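PDB 3VTF: UDP-glucose 6-dehydrogenase from Pyrobaculum islandicum, which probably catalyses the NAD+-dependent, two-step oxidation of UDP-glucose to UDP-glucuronate, and holds UDP-glucose in this crystal structure. Local coordinates for residues A236-F241 with H272-G277; Y319-L324 with G403-T408; Q412-D417 with Y428-R433. One frame throughout, in Å; residues are numbered along the deposited sequence.

In the fold
Contact 1 lies at the substrate site, where helix 221-251 meets the loop before helix 285-298; its chemistry mixes aromatic packing, a lysine bonded to carbonyls, and direct bonds to UDP-glucose. Contact 2 is the buried one, purely apolar, with helix 304-328 laid against strand 403-406. Contact 3, nearer the surface, joins the loops after strands 403-406 and 422-425 and relies on a carboxylate and a lysine bonded to backbone atoms. Contacts 2 and 3 thus belong to the same parallel sheet region, and they touch, Ile406 packing on Val429 and Ala432. Contact 1 touches neither; its centre is about 18 Å from that of contact 2 and 21 Å from that of contact 3.

Contact 1 of 3, residues A236-F241 with H272-G277. With UPG (uridine-5'-diphosphate-glucose), chain B.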
loop_
_atom_site.group_PDB
_atom_site.type_symbol
_atom_site.label_atom_id
_atom_site.label_comp_id
_atom_site.label_asym_id
_atom_site.label_seq_id
_atom_site.Cartn_x
_atom_site.Cartn_y
_atom_site.Cartn_z
ATOM N N ALA A 236 -1.139 -8.341 0.479
ATOM C CA ALA A 236 -0.721 -9.071 -0.714
ATOM C C ALA A 236 -0.318 -8.102 -1.829
ATOM O O ALA A 236 0.657 -8.349 -2.561
ATOM C CB ALA A 236 -1.873 -10.030 -1.165
ATOM N N LEU A 237 -1.045 -6.974 -1.925
ATOM C CA LEU A 237 -0.791 -5.947 -2.913
ATOM C C LEU A 237 0.581 -5.307 -2.656
ATOM O O LEU A 237 1.315 -4.990 -3.629
ATOM C CB LEU A 237 -1.916 -4.867 -2.882
ATOM C CG LEU A 237 -1.816 -3.563 -3.630
ATOM C CD1 LEU A 237 -3.120 -2.728 -3.704
ATOM C CD2 LEU A 237 -0.885 -2.674 -2.838
ATOM N N LYS A 238 0.916 -5.028 -1.385
ATOM C CA LYS A 238 2.279 -4.470 -1.131
ATOM C C LYS A 238 3.312 -5.398 -1.608
ATOM O O LYS A 238 4.328 -4.902 -2.130
ATOM C CB LYS A 238 2.550 -4.170 0.363
ATOM C CG LYS A 238 1.455 -3.266 0.955
ATOM C CD LYS A 238 1.754 -2.493 2.295
ATOM C CE LYS A 238 3.211 -2.025 2.495
ATOM N NZ LYS A 238 3.385 -1.204 3.793
ATOM N N ILE A 239 3.162 -6.707 -1.320
ATOM C CA ILE A 239 4.151 -7.697 -1.736
ATOM C C ILE A 239 4.277 -7.712 -3.301
ATOM O O ILE A 239 5.393 -7.703 -3.859
ATOM C CB ILE A 239 3.749 -9.087 -1.218
ATOM C CG1 ILE A 239 3.788 -9.086 0.338
ATOM C CG2 ILE A 239 4.715 -10.161 -1.672
ATOM C CD1 ILE A 239 3.171 -10.334 0.949
ATOM N N SER A 240 3.141 -7.759 -3.984
ATOM C CA SER A 240 3.154 -7.836 -5.462
ATOM C C SER A 240 3.649 -6.540 -6.091
ATOM O O SER A 240 4.317 -6.563 -7.156
ATOM C CB SER A 240 1.705 -8.169 -5.968
ATOM O OG SER A 240 1.486 -9.504 -5.712
ATOM N N PHE A 241 3.296 -5.409 -5.483
ATOM C CA PHE A 241 3.855 -4.162 -5.912
ATOM C C PHE A 241 5.397 -4.181 -5.780
ATOM O O PHE A 241 6.117 -3.707 -6.683
ATOM C CB PHE A 241 3.256 -2.969 -5.237
ATOM C CG PHE A 241 3.766 -1.675 -5.743
ATOM C CD1 PHE A 241 3.415 -1.241 -7.014
ATOM C CD2 PHE A 241 4.643 -0.927 -5.013
ATOM C CE1 PHE A 241 3.847 -0.012 -7.541
ATOM C CE2 PHE A 241 5.094 0.304 -5.478
ATOM C CZ PHE A 241 4.700 0.799 -6.742
ATOM N N HIS A 272 6.603 -1.953 6.296
ATOM C CA HIS A 272 6.631 -3.403 6.211
ATOM C C HIS A 272 5.874 -3.963 5.006
ATOM O O HIS A 272 4.928 -3.308 4.493
ATOM C CB HIS A 272 5.906 -3.903 7.464
ATOM C CG HIS A 272 6.447 -3.335 8.750
ATOM N ND1 HIS A 272 7.646 -3.705 9.244
ATOM C CD2 HIS A 272 5.900 -2.436 9.665
ATOM C CE1 HIS A 272 7.854 -3.083 10.428
ATOM N NE2 HIS A 272 6.774 -2.326 10.686
ATOM N N TYR A 273 6.198 -5.196 4.689
ATOM C CA TYR A 273 5.544 -6.053 3.643
ATOM C C TYR A 273 5.918 -5.595 2.246
ATOM O O TYR A 273 5.188 -5.867 1.300
ATOM C CB TYR A 273 3.988 -6.199 3.848
ATOM C CG TYR A 273 3.698 -7.387 4.716
ATOM C CD1 TYR A 273 2.878 -8.423 4.270
ATOM C CD2 TYR A 273 4.323 -7.524 5.948
ATOM C CE1 TYR A 273 2.634 -9.535 5.091
ATOM C CE2 TYR A 273 4.154 -8.649 6.730
ATOM C CZ TYR A 273 3.311 -9.631 6.306
ATOM O OH TYR A 273 3.072 -10.646 7.167
ATOM N N PHE A 274 7.094 -4.933 2.122
ATOM C CA PHE A 274 7.647 -4.738 0.761
ATOM C C PHE A 274 8.793 -5.738 0.540
ATOM O O PHE A 274 9.728 -5.435 -0.199
ATOM C CB PHE A 274 8.196 -3.301 0.606
ATOM C CG PHE A 274 7.162 -2.246 0.524
ATOM C CD1 PHE A 274 6.106 -2.325 -0.472
ATOM C CD2 PHE A 274 7.238 -1.121 1.302
ATOM C CE1 PHE A 274 5.193 -1.339 -0.634
ATOM C CE2 PHE A 274 6.299 -0.120 1.140
ATOM C CZ PHE A 274 5.303 -0.184 0.157
ATOM N N GLY A 275 8.671 -6.956 1.064
ATOM C CA GLY A 275 9.698 -7.949 0.849
ATOM C C GLY A 275 9.524 -8.667 -0.488
ATOM O O GLY A 275 8.890 -9.744 -0.575
ATOM N N ALA A 276 10.145 -8.092 -1.515
ATOM C CA ALA A 276 10.082 -8.643 -2.857
ATOM C C ALA A 276 10.692 -10.037 -2.797
ATOM O O ALA A 276 11.481 -10.349 -1.912
ATOM C CB ALA A 276 10.931 -7.750 -3.760
ATOM N N GLY A 277 10.304 -10.894 -3.719
ATOM C CA GLY A 277 10.847 -12.265 -3.803
ATOM C C GLY A 277 9.867 -13.188 -4.489
ATOM O O GLY A 277 9.233 -12.798 -5.472
HETATM N N1 UPG B . 5.685 -12.431 2.436
HETATM C C2 UPG B . 6.443 -11.873 1.364
HETATM N N3 UPG B . 6.973 -10.657 1.512
HETATM C C4 UPG B . 6.723 -9.926 2.662
HETATM C C5 UPG B . 5.942 -10.437 3.757
HETATM C C6 UPG B . 5.392 -11.721 3.566
HETATM O O2 UPG B . 6.650 -12.515 0.285
HETATM O O4 UPG B . 7.206 -8.746 2.738
HETATM C C1C UPG B . 5.117 -13.772 2.165
HETATM C C2C UPG B . 5.508 -14.731 3.273
HETATM O O2C UPG B . 6.737 -15.400 3.002
HETATM C C3C UPG B . 4.326 -15.725 3.274
HETATM C C4C UPG B . 3.123 -14.876 2.864
HETATM O O4C UPG B . 3.688 -13.649 2.352
HETATM O O3C UPG B . 4.505 -16.675 2.189
HETATM C C5C UPG B . 2.183 -14.526 4.042
HETATM O O5C UPG B . 3.006 -14.165 5.158
HETATM P PA UPG B . 2.279 -13.752 6.623
HETATM O O1A UPG B . 1.406 -12.466 6.455
HETATM O O2A UPG B . 3.343 -13.900 7.739
HETATM O O3A UPG B . 1.455 -15.115 6.865
HETATM P PB UPG B . -0.044 -15.404 7.467
HETATM O O1B UPG B . 0.129 -16.229 8.717
HETATM O O2B UPG B . -0.578 -16.099 6.190
HETATM O O3B UPG B . -0.763 -14.060 7.939
HETATM C "C1'" UPG B . -1.733 -13.390 7.076
HETATM C "C2'" UPG B . -1.868 -11.972 7.586
HETATM C "C3'" UPG B . -2.611 -12.018 8.942
HETATM C "C4'" UPG B . -3.966 -12.729 8.710
HETATM C "C5'" UPG B . -3.661 -14.226 8.305
HETATM C "C6'" UPG B . -4.883 -15.113 7.977
HETATM O "O2'" UPG B . -0.436 -11.653 7.792
HETATM O "O3'" UPG B . -2.797 -10.679 9.357
HETATM O "O4'" UPG B . -4.646 -12.763 9.983
HETATM O "O5'" UPG B . -2.987 -14.070 7.024
HETATM O "O6'" UPG B . -5.957 -14.293 7.458
#
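Tyr273 O lies 3.3 Å from Lys238 CB, where the irregular loop 272-277 meets helix 221-251, and Ile239 and Phe274 are the nearest pair of CA atoms, 5.2 Å apart. Bent at chi3 (34°), Lys238 lays CE over one face of the Phe274 ring, offset to its rim, while NZ ends 2.7 Å from His272 O, in the carbonyl plane with a C=O...N angle of 160°. The ammonium makes a cation-pi contact with the same ring and also bonds Gly270 O and Arg268 O of the second subunit. Ile239 CD1 touches Tyr273 CD1 at 3.8 Å and also meets the base. The uracil puts C5 over the centre of the Tyr273 ring, and Tyr273 OH donates to phosphate oxygen O1A (2.6 Å). A leucine in place of Tyr273 would probably leave O1A without this donor and the C5 edge of the uracil without the ring face it rests on. Gly275, centre of an inverse gamma turn, reads the base edge: its N donates to O4, and its O receives N3-H at 3.0 Å, nearly straight at 171°; a CB would clash with O4. Ile239, Tyr273 and Gly275 thus line the uracil side of the UDP-glucose pocket, Tyr273 reaching on to the phosphate.

Contact 2 of 3, residues Y319-L324 with G403-T408; sequences YAVQLL and GVIIAT
Ile405 CD1 is the meeting point of this contact, touching Val321 CG2 at 4.1 Å and Leu324 CD2 at 4.2 Å where helix 304-328 lies against a strand of the parallel, Rossmann-like sheet of the UDP-binding domain. Both pairs meet at a slant, methyl against methyl, and Ala320 adds its backbone O, 4.1 Å from the same CD1. Leu324 divides its branches: CD2 goes to Ile405, while CD1 heads for the backbone at Gly403. Its CG stands anti to the backbone N (chi1 -172°), which places CD1 at Gly403 and CD2 at Ile405. No hydrogen bond links the two segments; apolar packing joins them. The short axes run nearly antiparallel, at 159°, and come within 9.4 Å. In the next shell, Val358 of helix 354-364 touches both Val321 and Ile405, while Val422, Val424 and Val336 from the adjoining strands close on Leu324. The strand itself is held between its neighbours by backbone bonds from Val404 to Val422 and Val424 and from Ile405 to Gly337 and Leu339. Gly403 makes room for the leucine: Leu324 CD1 rests 4.0 Å from Gly403 CA, where a CB would collide with it.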
loop_
_atom_site.group_PDB
_atom_site.type_symbol
_atom_site.label_atom_id
_atom_site.label_comp_id
_atom_site.label_asym_id
_atom_site.label_seq_id
_atom_site.Cartn_x
_atom_site.Cartn_y
_atom_site.Cartn_z
ATOM N N TYR A 319 9.242 -17.299 -12.857
ATOM C CA TYR A 319 10.401 -16.521 -13.234
ATOM C C TYR A 319 11.696 -17.030 -12.590
ATOM O O TYR A 319 12.777 -16.975 -13.228
ATOM C CB TYR A 319 10.158 -15.030 -12.917
ATOM C CG TYR A 319 11.216 -14.065 -13.308
ATOM C CD1 TYR A 319 11.576 -13.910 -14.681
ATOM C CD2 TYR A 319 11.879 -13.232 -12.328
ATOM C CE1 TYR A 319 12.541 -12.985 -15.058
ATOM C CE2 TYR A 319 12.817 -12.290 -12.733
ATOM C CZ TYR A 319 13.171 -12.196 -14.073
ATOM O OH TYR A 319 14.140 -11.278 -14.413
ATOM N N ALA A 320 11.593 -17.465 -11.325
ATOM C CA ALA A 320 12.765 -17.919 -10.561
ATOM C C ALA A 320 13.336 -19.177 -11.290
ATOM O O ALA A 320 14.546 -19.309 -11.439
ATOM C CB ALA A 320 12.357 -18.297 -9.083
ATOM N N VAL A 321 12.444 -20.087 -11.693
ATOM C CA VAL A 321 12.846 -21.292 -12.387
ATOM C C VAL A 321 13.428 -20.917 -13.795
ATOM O O VAL A 321 14.458 -21.449 -14.194
ATOM C CB VAL A 321 11.638 -22.270 -12.480
ATOM C CG1 VAL A 321 11.872 -23.469 -13.520
ATOM C CG2 VAL A 321 11.288 -22.744 -11.072
ATOM N N GLN A 322 12.837 -19.928 -14.489
ATOM C CA GLN A 322 13.388 -19.475 -15.745
ATOM C C GLN A 322 14.816 -18.919 -15.608
ATOM O O GLN A 322 15.705 -19.186 -16.489
ATOM C CB GLN A 322 12.500 -18.420 -16.410
ATOM C CG GLN A 322 11.127 -18.936 -16.845
ATOM C CD GLN A 322 10.219 -17.802 -17.320
ATOM O OE1 GLN A 322 10.693 -16.681 -17.588
ATOM N NE2 GLN A 322 8.911 -18.086 -17.426
ATOM N N LEU A 323 15.067 -18.169 -14.528
ATOM C CA LEU A 323 16.426 -17.667 -14.283
ATOM C C LEU A 323 17.400 -18.832 -14.096
ATOM O O LEU A 323 18.513 -18.793 -14.653
ATOM C CB LEU A 323 16.467 -16.778 -13.014
ATOM C CG LEU A 323 15.722 -15.441 -13.104
ATOM C CD1 LEU A 323 15.592 -14.799 -11.746
ATOM C CD2 LEU A 323 16.449 -14.528 -14.137
ATOM N N LEU A 324 17.013 -19.837 -13.290
ATOM C CA LEU A 324 17.935 -20.942 -13.009
ATOM C C LEU A 324 18.276 -21.683 -14.360
ATOM O O LEU A 324 19.453 -22.005 -14.674
ATOM C CB LEU A 324 17.327 -21.918 -11.964
ATOM C CG LEU A 324 18.422 -22.959 -11.558
ATOM C CD1 LEU A 324 19.688 -22.319 -10.952
ATOM C CD2 LEU A 324 17.819 -24.012 -10.675
ATOM N N GLY A 403 22.815 -26.016 -8.980
ATOM C CA GLY A 403 22.048 -24.756 -8.829
ATOM C C GLY A 403 21.054 -24.858 -7.679
ATOM O O GLY A 403 20.646 -25.940 -7.246
ATOM N N VAL A 404 20.717 -23.742 -7.093
ATOM C CA VAL A 404 19.821 -23.779 -5.954
ATOM C C VAL A 404 18.852 -22.543 -6.008
ATOM O O VAL A 404 19.185 -21.456 -6.483
ATOM C CB VAL A 404 20.603 -23.887 -4.609
ATOM C CG1 VAL A 404 21.281 -22.571 -4.291
ATOM C CG2 VAL A 404 19.676 -24.150 -3.441
ATOM N N ILE A 405 17.648 -22.742 -5.502
ATOM C CA ILE A 405 16.703 -21.629 -5.366
ATOM C C ILE A 405 16.372 -21.576 -3.914
ATOM O O ILE A 405 15.967 -22.621 -3.332
ATOM C CB ILE A 405 15.392 -21.893 -6.192
ATOM C CG1 ILE A 405 15.685 -21.812 -7.690
ATOM C CG2 ILE A 405 14.328 -20.861 -5.810
ATOM C CD1 ILE A 405 14.579 -22.308 -8.672
ATOM N N ILE A 406 16.563 -20.402 -3.337
ATOM C CA ILE A 406 16.277 -20.134 -1.944
ATOM C C ILE A 406 14.813 -19.679 -1.877
ATOM O O ILE A 406 14.499 -18.632 -2.421
ATOM C CB ILE A 406 17.176 -19.022 -1.392
ATOM C CG1 ILE A 406 18.713 -19.384 -1.563
ATOM C CG2 ILE A 406 16.823 -18.734 0.094
ATOM C CD1 ILE A 406 19.618 -18.251 -0.988
ATOM N N ALA A 407 13.949 -20.451 -1.202
ATOM C CA ALA A 407 12.507 -20.187 -1.227
ATOM C C ALA A 407 11.916 -19.801 0.124
ATOM O O ALA A 407 10.823 -19.240 0.177
ATOM C CB ALA A 407 11.756 -21.428 -1.845
ATOM N N THR A 408 12.659 -19.979 1.232
ATOM C CA THR A 408 12.219 -19.480 2.530
ATOM C C THR A 408 13.483 -19.047 3.303
ATOM O O THR A 408 14.445 -19.763 3.339
ATOM C CB THR A 408 11.602 -20.614 3.361
ATOM O OG1 THR A 408 10.635 -21.326 2.592
ATOM C CG2 THR A 408 10.924 -20.077 4.663
#

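Contact 3 of 3, residues Q412-D417 with Y428-R433; sequences QYEGLD and YVKKAR
Glu414 reaches across to the start of the 3-10 turn 430-433, where its carboxylate takes two backbone N-H groups, one on each oxygen. Lys431 N points at Glu414 OE1 almost straight, 166° at 3.3 Å, and Lys430 N at Glu414 OE2 from 3.4 Å; both bonds are long and weak. The glutamate chain folds at chi2 (-81°) to bring the carboxylate over, and Val429 CG1 packs against it, 3.3 Å from Glu414 OE1. In the opposite direction Lys431 runs its aliphatic chain along the Glu414 carbonyl, CD 3.0 Å from Glu414 O, then bends at chi4 to set NZ 2.6 Å from Leu416 O. This short bond comes from above the carbonyl plane, 37° out of it. The ammonium has a second partner in a salt bridge to Glu434, so its charge is met by a carboxylate as well as a carbonyl. Asp417 OD1, 5.0 Å from Lys431 NZ, pairs instead with Arg419, while Val429 N is taken up by Asp425. The two loops follow the C-terminal ends of parallel strands 403-406 and 422-425 of the Rossmann-like sheet, close to Arg427, which binds UDP-glucose; Leu416 packs on helix 394-400 and strand 335-339, and Ala432 on Tyr438 of strand 437-440.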
loop_
_atom_site.group_PDB
_atom_site.type_symbol
_atom_site.label_atom_id
_atom_site.label_comp_id
_atom_site.label_asym_id
_atom_site.label_seq_id
_atom_site.Cartn_x
_atom_site.Cartn_y
_atom_site.Cartn_z
ATOM N N GLN A 412 18.962 -20.011 9.642
ATOM C CA GLN A 412 20.164 -20.814 9.418
ATOM C C GLN A 412 20.726 -20.736 7.991
ATOM O O GLN A 412 21.867 -21.173 7.699
ATOM C CB GLN A 412 19.939 -22.275 9.801
ATOM C CG GLN A 412 19.082 -23.125 8.864
ATOM C CD GLN A 412 18.612 -24.418 9.564
ATOM O OE1 GLN A 412 17.936 -24.341 10.605
ATOM N NE2 GLN A 412 18.953 -25.590 9.011
ATOM N N TYR A 413 19.927 -20.268 7.052
ATOM C CA TYR A 413 20.382 -20.139 5.674
ATOM C C TYR A 413 21.401 -19.008 5.471
ATOM O O TYR A 413 22.168 -19.019 4.542
ATOM C CB TYR A 413 19.216 -20.065 4.681
ATOM C CG TYR A 413 18.404 -21.341 4.580
ATOM C CD1 TYR A 413 18.860 -22.528 5.113
ATOM C CD2 TYR A 413 17.176 -21.345 3.948
ATOM C CE1 TYR A 413 18.126 -23.681 5.019
ATOM C CE2 TYR A 413 16.438 -22.493 3.850
ATOM C CZ TYR A 413 16.912 -23.648 4.388
ATOM O OH TYR A 413 16.170 -24.772 4.281
ATOM N N GLU A 414 21.345 -18.010 6.330
ATOM C CA GLU A 414 22.216 -16.861 6.228
ATOM C C GLU A 414 23.688 -17.213 6.454
ATOM O O GLU A 414 24.569 -16.483 6.056
ATOM C CB GLU A 414 21.740 -15.745 7.144
ATOM C CG GLU A 414 20.701 -14.851 6.498
ATOM C CD GLU A 414 21.303 -13.805 5.579
ATOM O OE1 GLU A 414 22.473 -13.958 5.119
ATOM O OE2 GLU A 414 20.603 -12.811 5.329
ATOM N N GLY A 415 23.930 -18.310 7.142
ATOM C CA GLY A 415 25.266 -18.725 7.478
ATOM C C GLY A 415 25.858 -19.811 6.621
ATOM O O GLY A 415 26.878 -20.362 6.979
ATOM N N LEU A 416 25.210 -20.160 5.519
ATOM C CA LEU A 416 25.715 -21.243 4.718
ATOM C C LEU A 416 26.860 -20.805 3.744
ATOM O O LEU A 416 27.060 -19.591 3.516
ATOM C CB LEU A 416 24.569 -21.899 3.900
ATOM C CG LEU A 416 23.372 -22.528 4.651
ATOM C CD1 LEU A 416 22.342 -23.056 3.628
ATOM C CD2 LEU A 416 23.929 -23.718 5.467
ATOM N N ASP A 417 27.494 -21.788 3.100
ATOM C CA ASP A 417 28.609 -21.489 2.196
ATOM C C ASP A 417 28.106 -21.678 0.793
ATOM O O ASP A 417 27.955 -22.775 0.326
ATOM C CB ASP A 417 29.800 -22.421 2.483
ATOM C CG ASP A 417 31.008 -22.099 1.605
ATOM O OD1 ASP A 417 30.922 -21.188 0.729
ATOM O OD2 ASP A 417 32.020 -22.786 1.721
ATOM N N TYR A 428 15.971 -12.861 -0.570
ATOM C CA TYR A 428 16.979 -11.922 -0.078
ATOM C C TYR A 428 17.833 -12.405 1.080
ATOM O O TYR A 428 17.579 -12.072 2.213
ATOM C CB TYR A 428 16.368 -10.574 0.269
ATOM C CG TYR A 428 17.312 -9.417 0.148
ATOM C CD1 TYR A 428 17.536 -8.817 -1.066
ATOM C CD2 TYR A 428 17.960 -8.907 1.251
ATOM C CE1 TYR A 428 18.386 -7.751 -1.191
ATOM C CE2 TYR A 428 18.824 -7.843 1.138
ATOM C CZ TYR A 428 19.037 -7.270 -0.089
ATOM O OH TYR A 428 19.875 -6.204 -0.227
ATOM N N VAL A 429 18.792 -13.268 0.777
ATOM C CA VAL A 429 19.796 -13.670 1.746
ATOM C C VAL A 429 21.160 -13.071 1.374
ATOM O O VAL A 429 21.755 -13.466 0.396
ATOM C CB VAL A 429 19.868 -15.202 1.809
ATOM C CG1 VAL A 429 20.925 -15.663 2.784
ATOM C CG2 VAL A 429 18.510 -15.778 2.167
ATOM N N LYS A 430 21.653 -12.139 2.188
ATOM C CA LYS A 430 22.833 -11.298 1.845
ATOM C C LYS A 430 24.085 -12.156 1.593
ATOM O O LYS A 430 24.819 -11.937 0.613
ATOM C CB LYS A 430 23.133 -10.258 2.974
ATOM C CG LYS A 430 22.038 -9.208 3.230
ATOM C CD LYS A 430 22.626 -7.833 3.518
ATOM C CE LYS A 430 21.621 -6.709 3.255
ATOM N NZ LYS A 430 20.598 -6.591 4.336
ATOM N N LYS A 431 24.254 -13.183 2.414
ATOM C CA LYS A 431 25.386 -14.117 2.272
ATOM C C LYS A 431 25.465 -14.827 0.927
ATOM O O LYS A 431 26.604 -15.108 0.437
ATOM C CB LYS A 431 25.507 -15.127 3.414
ATOM C CG LYS A 431 27.022 -15.277 3.804
ATOM C CD LYS A 431 27.266 -16.452 4.694
ATOM C CE LYS A 431 28.739 -16.809 4.914
ATOM N NZ LYS A 431 28.994 -17.827 3.893
ATOM N N ALA A 432 24.327 -15.055 0.278
ATOM C CA ALA A 432 24.265 -15.799 -0.981
ATOM C C ALA A 432 24.954 -15.091 -2.154
ATOM O O ALA A 432 25.240 -15.695 -3.152
ATOM C CB ALA A 432 22.836 -16.181 -1.335
ATOM N N ARG A 433 25.210 -13.808 -2.000
ATOM C CA ARG A 433 25.884 -13.001 -3.007
ATOM C C ARG A 433 27.317 -13.489 -3.282
ATOM O O ARG A 433 27.913 -13.148 -4.282
ATOM C CB ARG A 433 25.900 -11.544 -2.600
ATOM C CG ARG A 433 24.602 -10.833 -2.830
ATOM C CD ARG A 433 24.783 -9.362 -3.080
ATOM N NE ARG A 433 23.493 -8.701 -3.151
ATOM C CZ ARG A 433 22.870 -8.390 -4.275
ATOM N NH1 ARG A 433 21.702 -7.791 -4.226
ATOM N NH2 ARG A 433 23.416 -8.664 -5.436
#